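Local coordinates for E3 SUMO-protein ligase SIZ2 (Saccharomyces cerevisiae, PDB 6U75) that acts as a PIAS-family E3 SUMO ligase, a nuclear zinc-finger protein that promotes attachment of SUMO to target proteins, at residues K19-S24 and L124-E129; I72-P77 and D89-L94. All blocks are in the same frame, centred on the assembly; numbering follows the deposited sequence.

Contact 1. Residues K19-S24 and L124-E129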
loop_
_atom_site.group_PDB
_atom_site.type_symbol
_atom_site.label_atom_id
_atom_site.label_comp_id
_atom_site.label_asym_id
_atom_site.label_seq_id
_atom_site.Cartn_x
_atom_site.Cartn_y
_atom_site.Cartn_z
ATOM N N LYS A 19 -0.366 -23.362 -4.202
ATOM C CA LYS A 19 -0.755 -24.325 -3.182
ATOM C C LYS A 19 -2.064 -23.897 -2.535
ATOM O O LYS A 19 -2.283 -22.713 -2.279
ATOM C CB LYS A 19 0.337 -24.476 -2.113
ATOM C CG LYS A 19 0.201 -25.731 -1.258
ATOM C CD LYS A 19 0.461 -26.996 -2.070
ATOM C CE LYS A 19 0.227 -28.257 -1.251
ATOM N NZ LYS A 19 1.449 -28.702 -0.528
ATOM N N LYS A 20 -2.928 -24.871 -2.275
ATOM C CA LYS A 20 -4.150 -24.647 -1.520
ATOM C C LYS A 20 -3.931 -25.088 -0.079
ATOM O O LYS A 20 -3.458 -26.203 0.170
ATOM C CB LYS A 20 -5.327 -25.406 -2.134
ATOM C CG LYS A 20 -5.917 -24.758 -3.379
ATOM C CD LYS A 20 -6.481 -23.375 -3.083
ATOM C CE LYS A 20 -7.635 -23.033 -4.010
ATOM N NZ LYS A 20 -8.856 -23.827 -3.689
ATOM N N LEU A 21 -4.257 -24.208 0.860
ATOM C CA LEU A 21 -4.195 -24.501 2.284
ATOM C C LEU A 21 -5.611 -24.753 2.784
ATOM O O LEU A 21 -6.465 -23.861 2.710
ATOM C CB LEU A 21 -3.551 -23.350 3.053
ATOM C CG LEU A 21 -2.090 -23.530 3.462
ATOM C CD1 LEU A 21 -1.583 -22.273 4.146
ATOM C CD2 LEU A 21 -1.935 -24.737 4.373
ATOM N N LYS A 22 -5.856 -25.960 3.281
ATOM C CA LYS A 22 -7.176 -26.352 3.744
ATOM C C LYS A 22 -7.315 -26.113 5.244
ATOM O O LYS A 22 -6.330 -25.958 5.971
ATOM C CB LYS A 22 -7.442 -27.822 3.420
ATOM C CG LYS A 22 -6.470 -28.801 4.055
ATOM C CD LYS A 22 -6.848 -30.233 3.710
ATOM C CE LYS A 22 -5.931 -31.242 4.381
ATOM N NZ LYS A 22 -6.358 -32.643 4.103
ATOM N N GLN A 23 -8.566 -26.083 5.701
ATOM C CA GLN A 23 -8.840 -25.844 7.111
ATOM C C GLN A 23 -8.200 -26.923 7.974
ATOM O O GLN A 23 -8.159 -28.098 7.604
ATOM C CB GLN A 23 -10.348 -25.803 7.360
ATOM C CG GLN A 23 -10.990 -24.463 7.053
ATOM C CD GLN A 23 -12.466 -24.429 7.393
ATOM O OE1 GLN A 23 -13.303 -24.135 6.539
ATOM N NE2 GLN A 23 -12.794 -24.723 8.644
ATOM N N SER A 24 -7.702 -26.508 9.137
ATOM C CA SER A 24 -7.069 -27.402 10.096
ATOM C C SER A 24 -7.608 -27.099 11.484
ATOM O O SER A 24 -7.706 -25.930 11.873
ATOM C CB SER A 24 -5.545 -27.246 10.076
ATOM O OG SER A 24 -4.937 -28.023 11.093
ATOM N N LEU A 124 -0.792 -22.919 13.783
ATOM C CA LEU A 124 -1.481 -23.570 14.887
ATOM C C LEU A 124 -2.912 -23.954 14.547
ATOM O O LEU A 124 -3.519 -24.740 15.283
ATOM C CB LEU A 124 -1.493 -22.657 16.118
ATOM C CG LEU A 124 -0.129 -22.124 16.558
ATOM C CD1 LEU A 124 -0.268 -21.228 17.782
ATOM C CD2 LEU A 124 0.828 -23.274 16.831
ATOM N N ASN A 125 -3.460 -23.420 13.459
ATOM C CA ASN A 125 -4.832 -23.681 13.049
ATOM C C ASN A 125 -5.071 -22.932 11.747
ATOM O O ASN A 125 -4.311 -22.029 11.385
ATOM C CB ASN A 125 -5.839 -23.235 14.109
ATOM C CG ASN A 125 -5.754 -21.750 14.397
ATOM O OD1 ASN A 125 -4.900 -21.302 15.164
ATOM N ND2 ASN A 125 -6.638 -20.974 13.776
ATOM N N ILE A 126 -6.136 -23.315 11.047
ATOM C CA ILE A 126 -6.543 -22.650 9.814
ATOM C C ILE A 126 -8.065 -22.660 9.775
ATOM O O ILE A 126 -8.678 -23.724 9.625
ATOM C CB ILE A 126 -5.959 -23.320 8.561
ATOM C CG1 ILE A 126 -4.430 -23.321 8.643
ATOM C CG2 ILE A 126 -6.424 -22.599 7.302
ATOM C CD1 ILE A 126 -3.737 -23.801 7.392
ATOM N N ASP A 127 -8.675 -21.482 9.911
ATOM C CA ASP A 127 -10.127 -21.359 9.917
ATOM C C ASP A 127 -10.715 -21.246 8.519
ATOM O O ASP A 127 -11.877 -21.611 8.312
ATOM C CB ASP A 127 -10.547 -20.136 10.736
ATOM C CG ASP A 127 -10.079 -20.209 12.175
ATOM O OD1 ASP A 127 -9.301 -21.131 12.503
ATOM O OD2 ASP A 127 -10.491 -19.347 12.979
ATOM N N LYS A 128 -9.939 -20.750 7.557
ATOM C CA LYS A 128 -10.401 -20.561 6.191
ATOM C C LYS A 128 -9.342 -21.068 5.224
ATOM O O LYS A 128 -8.152 -21.103 5.546
ATOM C CB LYS A 128 -10.708 -19.084 5.905
ATOM C CG LYS A 128 -11.993 -18.584 6.551
ATOM C CD LYS A 128 -12.126 -17.068 6.463
ATOM C CE LYS A 128 -12.254 -16.587 5.025
ATOM N NZ LYS A 128 -12.396 -15.106 4.948
ATOM N N GLU A 129 -9.786 -21.466 4.037
ATOM C CA GLU A 129 -8.868 -21.956 3.021
ATOM C C GLU A 129 -8.119 -20.794 2.379
ATOM O O GLU A 129 -8.658 -19.697 2.215
ATOM C CB GLU A 129 -9.621 -22.751 1.953
ATOM C CG GLU A 129 -10.323 -23.985 2.492
ATOM C CD GLU A 129 -11.062 -24.755 1.415
ATOM O OE1 GLU A 129 -12.116 -25.349 1.723
ATOM O OE2 GLU A 129 -10.591 -24.759 0.258
#

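Contact 2. Residues I72-P77 and D89-L94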
loop_
_atom_site.group_PDB
_atom_site.type_symbol
_atom_site.label_atom_id
_atom_site.label_comp_id
_atom_site.label_asym_id
_atom_site.label_seq_id
_atom_site.Cartn_x
_atom_site.Cartn_y
_atom_site.Cartn_z
ATOM N N ILE A 72 -4.633 -9.687 -0.471
ATOM C CA ILE A 72 -3.537 -10.339 0.241
ATOM C C ILE A 72 -3.998 -10.646 1.662
ATOM O O ILE A 72 -4.246 -9.736 2.459
ATOM C CB ILE A 72 -2.269 -9.480 0.238
ATOM C CG1 ILE A 72 -1.699 -9.411 -1.180
ATOM C CG2 ILE A 72 -1.241 -10.051 1.217
ATOM C CD1 ILE A 72 -0.428 -8.602 -1.309
ATOM N N ASP A 73 -4.103 -11.933 1.985
ATOM C CA ASP A 73 -4.471 -12.381 3.324
ATOM C C ASP A 73 -3.657 -13.623 3.652
ATOM O O ASP A 73 -3.844 -14.674 3.030
ATOM C CB ASP A 73 -5.968 -12.668 3.424
ATOM C CG ASP A 73 -6.788 -11.414 3.648
ATOM O OD1 ASP A 73 -6.483 -10.668 4.602
ATOM O OD2 ASP A 73 -7.734 -11.170 2.869
ATOM N N PHE A 74 -2.749 -13.497 4.610
ATOM C CA PHE A 74 -2.012 -14.633 5.137
ATOM C C PHE A 74 -2.726 -15.198 6.360
ATOM O O PHE A 74 -3.416 -14.466 7.078
ATOM C CB PHE A 74 -0.597 -14.221 5.529
ATOM C CG PHE A 74 0.378 -14.211 4.387
ATOM C CD1 PHE A 74 0.504 -13.101 3.572
ATOM C CD2 PHE A 74 1.180 -15.311 4.138
ATOM C CE1 PHE A 74 1.406 -13.091 2.526
ATOM C CE2 PHE A 74 2.084 -15.307 3.093
ATOM C CZ PHE A 74 2.197 -14.195 2.288
ATOM N N PRO A 75 -2.586 -16.494 6.630
ATOM C CA PRO A 75 -3.128 -17.040 7.882
ATOM C C PRO A 75 -2.339 -16.515 9.072
ATOM O O PRO A 75 -1.111 -16.593 9.099
ATOM C CB PRO A 75 -2.964 -18.554 7.715
ATOM C CG PRO A 75 -1.851 -18.708 6.737
ATOM C CD PRO A 75 -1.941 -17.533 5.807
ATOM N N TYR A 76 -3.052 -15.965 10.055
ATOM C CA TYR A 76 -2.407 -15.466 11.258
ATOM C C TYR A 76 -2.771 -16.344 12.444
ATOM O O TYR A 76 -3.965 -16.569 12.689
ATOM C CB TYR A 76 -2.814 -14.018 11.548
ATOM C CG TYR A 76 -2.132 -13.457 12.776
ATOM C CD1 TYR A 76 -0.830 -12.979 12.710
ATOM C CD2 TYR A 76 -2.782 -13.422 14.003
ATOM C CE1 TYR A 76 -0.197 -12.472 13.830
ATOM C CE2 TYR A 76 -2.157 -12.917 15.129
ATOM C CZ TYR A 76 -0.866 -12.444 15.037
ATOM O OH TYR A 76 -0.238 -11.940 16.153
ATOM N N PRO A 77 -1.793 -16.855 13.207
ATOM C CA PRO A 77 -0.347 -16.686 13.024
ATOM C C PRO A 77 0.226 -17.592 11.942
ATOM O O PRO A 77 -0.392 -18.594 11.586
ATOM C CB PRO A 77 0.214 -17.069 14.389
ATOM C CG PRO A 77 -0.732 -18.112 14.866
ATOM C CD PRO A 77 -2.092 -17.640 14.417
ATOM N N ASP A 89 9.461 -10.865 7.199
ATOM C CA ASP A 89 8.505 -9.940 6.608
ATOM C C ASP A 89 7.247 -9.846 7.462
ATOM O O ASP A 89 6.786 -10.837 8.035
ATOM C CB ASP A 89 8.137 -10.387 5.190
ATOM C CG ASP A 89 9.319 -10.354 4.237
ATOM O OD1 ASP A 89 10.198 -11.235 4.342
ATOM O OD2 ASP A 89 9.367 -9.450 3.375
ATOM N N ASN A 90 6.696 -8.634 7.552
ATOM C CA ASN A 90 5.395 -8.412 8.181
ATOM C C ASN A 90 4.309 -8.785 7.170
ATOM O O ASN A 90 3.617 -7.942 6.594
ATOM C CB ASN A 90 5.270 -6.968 8.648
ATOM C CG ASN A 90 3.963 -6.696 9.366
ATOM O OD1 ASN A 90 2.959 -6.354 8.741
ATOM N ND2 ASN A 90 3.970 -6.842 10.686
ATOM N N VAL A 91 4.174 -10.097 6.957
ATOM C CA VAL A 91 3.357 -10.595 5.852
ATOM C C VAL A 91 1.909 -10.144 5.998
ATOM O O VAL A 91 1.258 -9.781 5.010
ATOM C CB VAL A 91 3.464 -12.128 5.747
ATOM C CG1 VAL A 91 4.823 -12.523 5.189
ATOM C CG2 VAL A 91 3.222 -12.796 7.100
ATOM N N LYS A 92 1.379 -10.160 7.219
ATOM C CA LYS A 92 -0.020 -9.804 7.468
ATOM C C LYS A 92 -0.059 -8.695 8.515
ATOM O O LYS A 92 -0.084 -8.960 9.720
ATOM C CB LYS A 92 -0.829 -11.025 7.904
ATOM C CG LYS A 92 -2.150 -11.179 7.160
ATOM C CD LYS A 92 -3.024 -9.937 7.287
ATOM C CE LYS A 92 -4.368 -10.137 6.612
ATOM N NZ LYS A 92 -5.077 -8.848 6.380
ATOM N N GLY A 93 -0.059 -7.446 8.045
ATOM C CA GLY A 93 -0.212 -6.315 8.929
ATOM C C GLY A 93 -1.670 -5.997 9.206
ATOM O O GLY A 93 -2.565 -6.375 8.452
ATOM N N LEU A 94 -1.899 -5.290 10.309
ATOM C CA LEU A 94 -3.246 -4.945 10.757
ATOM C C LEU A 94 -4.106 -6.209 10.864
ATOM O O LEU A 94 -4.975 -6.491 10.038
ATOM C CB LEU A 94 -3.877 -3.912 9.818
ATOM C CG LEU A 94 -4.720 -2.827 10.491
ATOM C CD1 LEU A 94 -3.827 -1.841 11.230
ATOM C CD2 LEU A 94 -5.590 -2.103 9.477
#

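Contact 1. Residues K19-S24 and L124-E129
Ser24 and Ile126 form a single antiparallel bridge as a hydrogen-bonded pair, joining the chain just past strand 12-21 to the loop between strands 117-123 and 130-139 of the PINIT domain; the segments' end-to-end directions lie 144° apart. Ser24 N reaches Ile126 O at 3.0 Å in the carbonyl plane, on a lone pair, and Ile126 N returns a nearly straight bond to Ser24 O at 3.2 Å (172°), tilted from that carbonyl's plane. Beyond the bridge 124-129 bulges outward and comes back at Glu129, whose CA sits 3.1 Å from Leu21 O in a CA-H...O contact.

Ile126 points toward 19-24 and packs between the segments. With CG1 beside its own backbone N (chi1 -59°), its CD1 extends to Leu21 CD2 at 3.6 Å, the two side chains crossing at about a right angle. Leu21 passes this apolar patch on to Leu121 of strand 117-123. On the outer side the extended Gln23 side chain lies alongside the Asp127 carbonyl without a hydrogen bond. Asn125 ND2 donates to Asp127 OD1 at 3.0 Å from above the carboxylate plane, linking these side chains across Ile126.

Lys20 NZ, weakly bonded to Ser59 OG, stays 4.4 Å from Glu129 OE2, beyond a salt bridge. The chemistry implies a join held by two backbone bonds and the buried pair Ile126 and Leu21; the charges would probably add only weak attraction.

Contact 2. Residues I72-P77 and D89-L94
Phe74 turns its ring toward Val91 with CG beside the backbone N and opposite the carbonyl carbon (chi1 -84°), while Lys92 bends at CG (chi2 -56°) and then runs extended, which carries its ammonium group past the Phe74 backbone to Asp73.

Val91 CB stands over the centre of one face of the Phe74 ring, 3.9 Å from the centroid and 12° off the ring normal, a CH-pi contact made by the branch point of the valine. Val91 O lies 3.7 Å from Phe74 CD1, above the ring plane on the same side as Val91 CB. Leu80 of strand 79-82 touches both side chains, so the buried Phe74 ring, with Val91 over it, packs against the sheet containing that strand in the PINIT domain. Replacing Phe74 by an alanine would probably leave Val91 CB without the ring face it rests on and open a gap beside Leu80.

The lysine chain packs along the same residue: Lys92 CG lies 3.5 Å from Phe74 N and 3.8 Å from Phe74 CB. Farther out, Lys92 NZ meets Asp73 OD1 at 2.9 Å in a salt bridge whose hydrogen-bond geometry is weak. Neither group relies on the other alone. Asp73 OD1 also accepts from the backbone N of Gly99, and Lys92 NZ donates to Gln97 O, with a weak further bond to Thr100 OG1.

Asp73 is buried, and the nearby ammonium group and the Gly99 N-H would be expected to stabilise its carboxylate in the charged form. Taken together, the contact joins two irregular loops through a CH-pi contact on one side and a shared polar cluster on the other, in which Gln97, Gly99 and Thr100, farther along the loop of 89-94, bind the lysine and the aspartate.

Overall arrangement
Both contacts belong to the PINIT domain, away from the zinc site, with centres about 14 Å apart, although Leu94 of contact 2 touches Thr223 of the SP-RING finger. Along the sequence they come as 19-24, 72-77, 89-94 and 124-129, so contact 2 falls wholly between the two halves of contact 1. Contact 1 lies at the surface, where the end of strand 12-21 meets the loop linking strands 117-123 and 130-139; contact 2 is buried and joins the loops that flank the strand pair 79-82 and 85-86. They touch directly where Leu124 CD1 packs on Pro77 CG at 4.3 Å. Together they tie loops running between the domain's two antiparallel sheets.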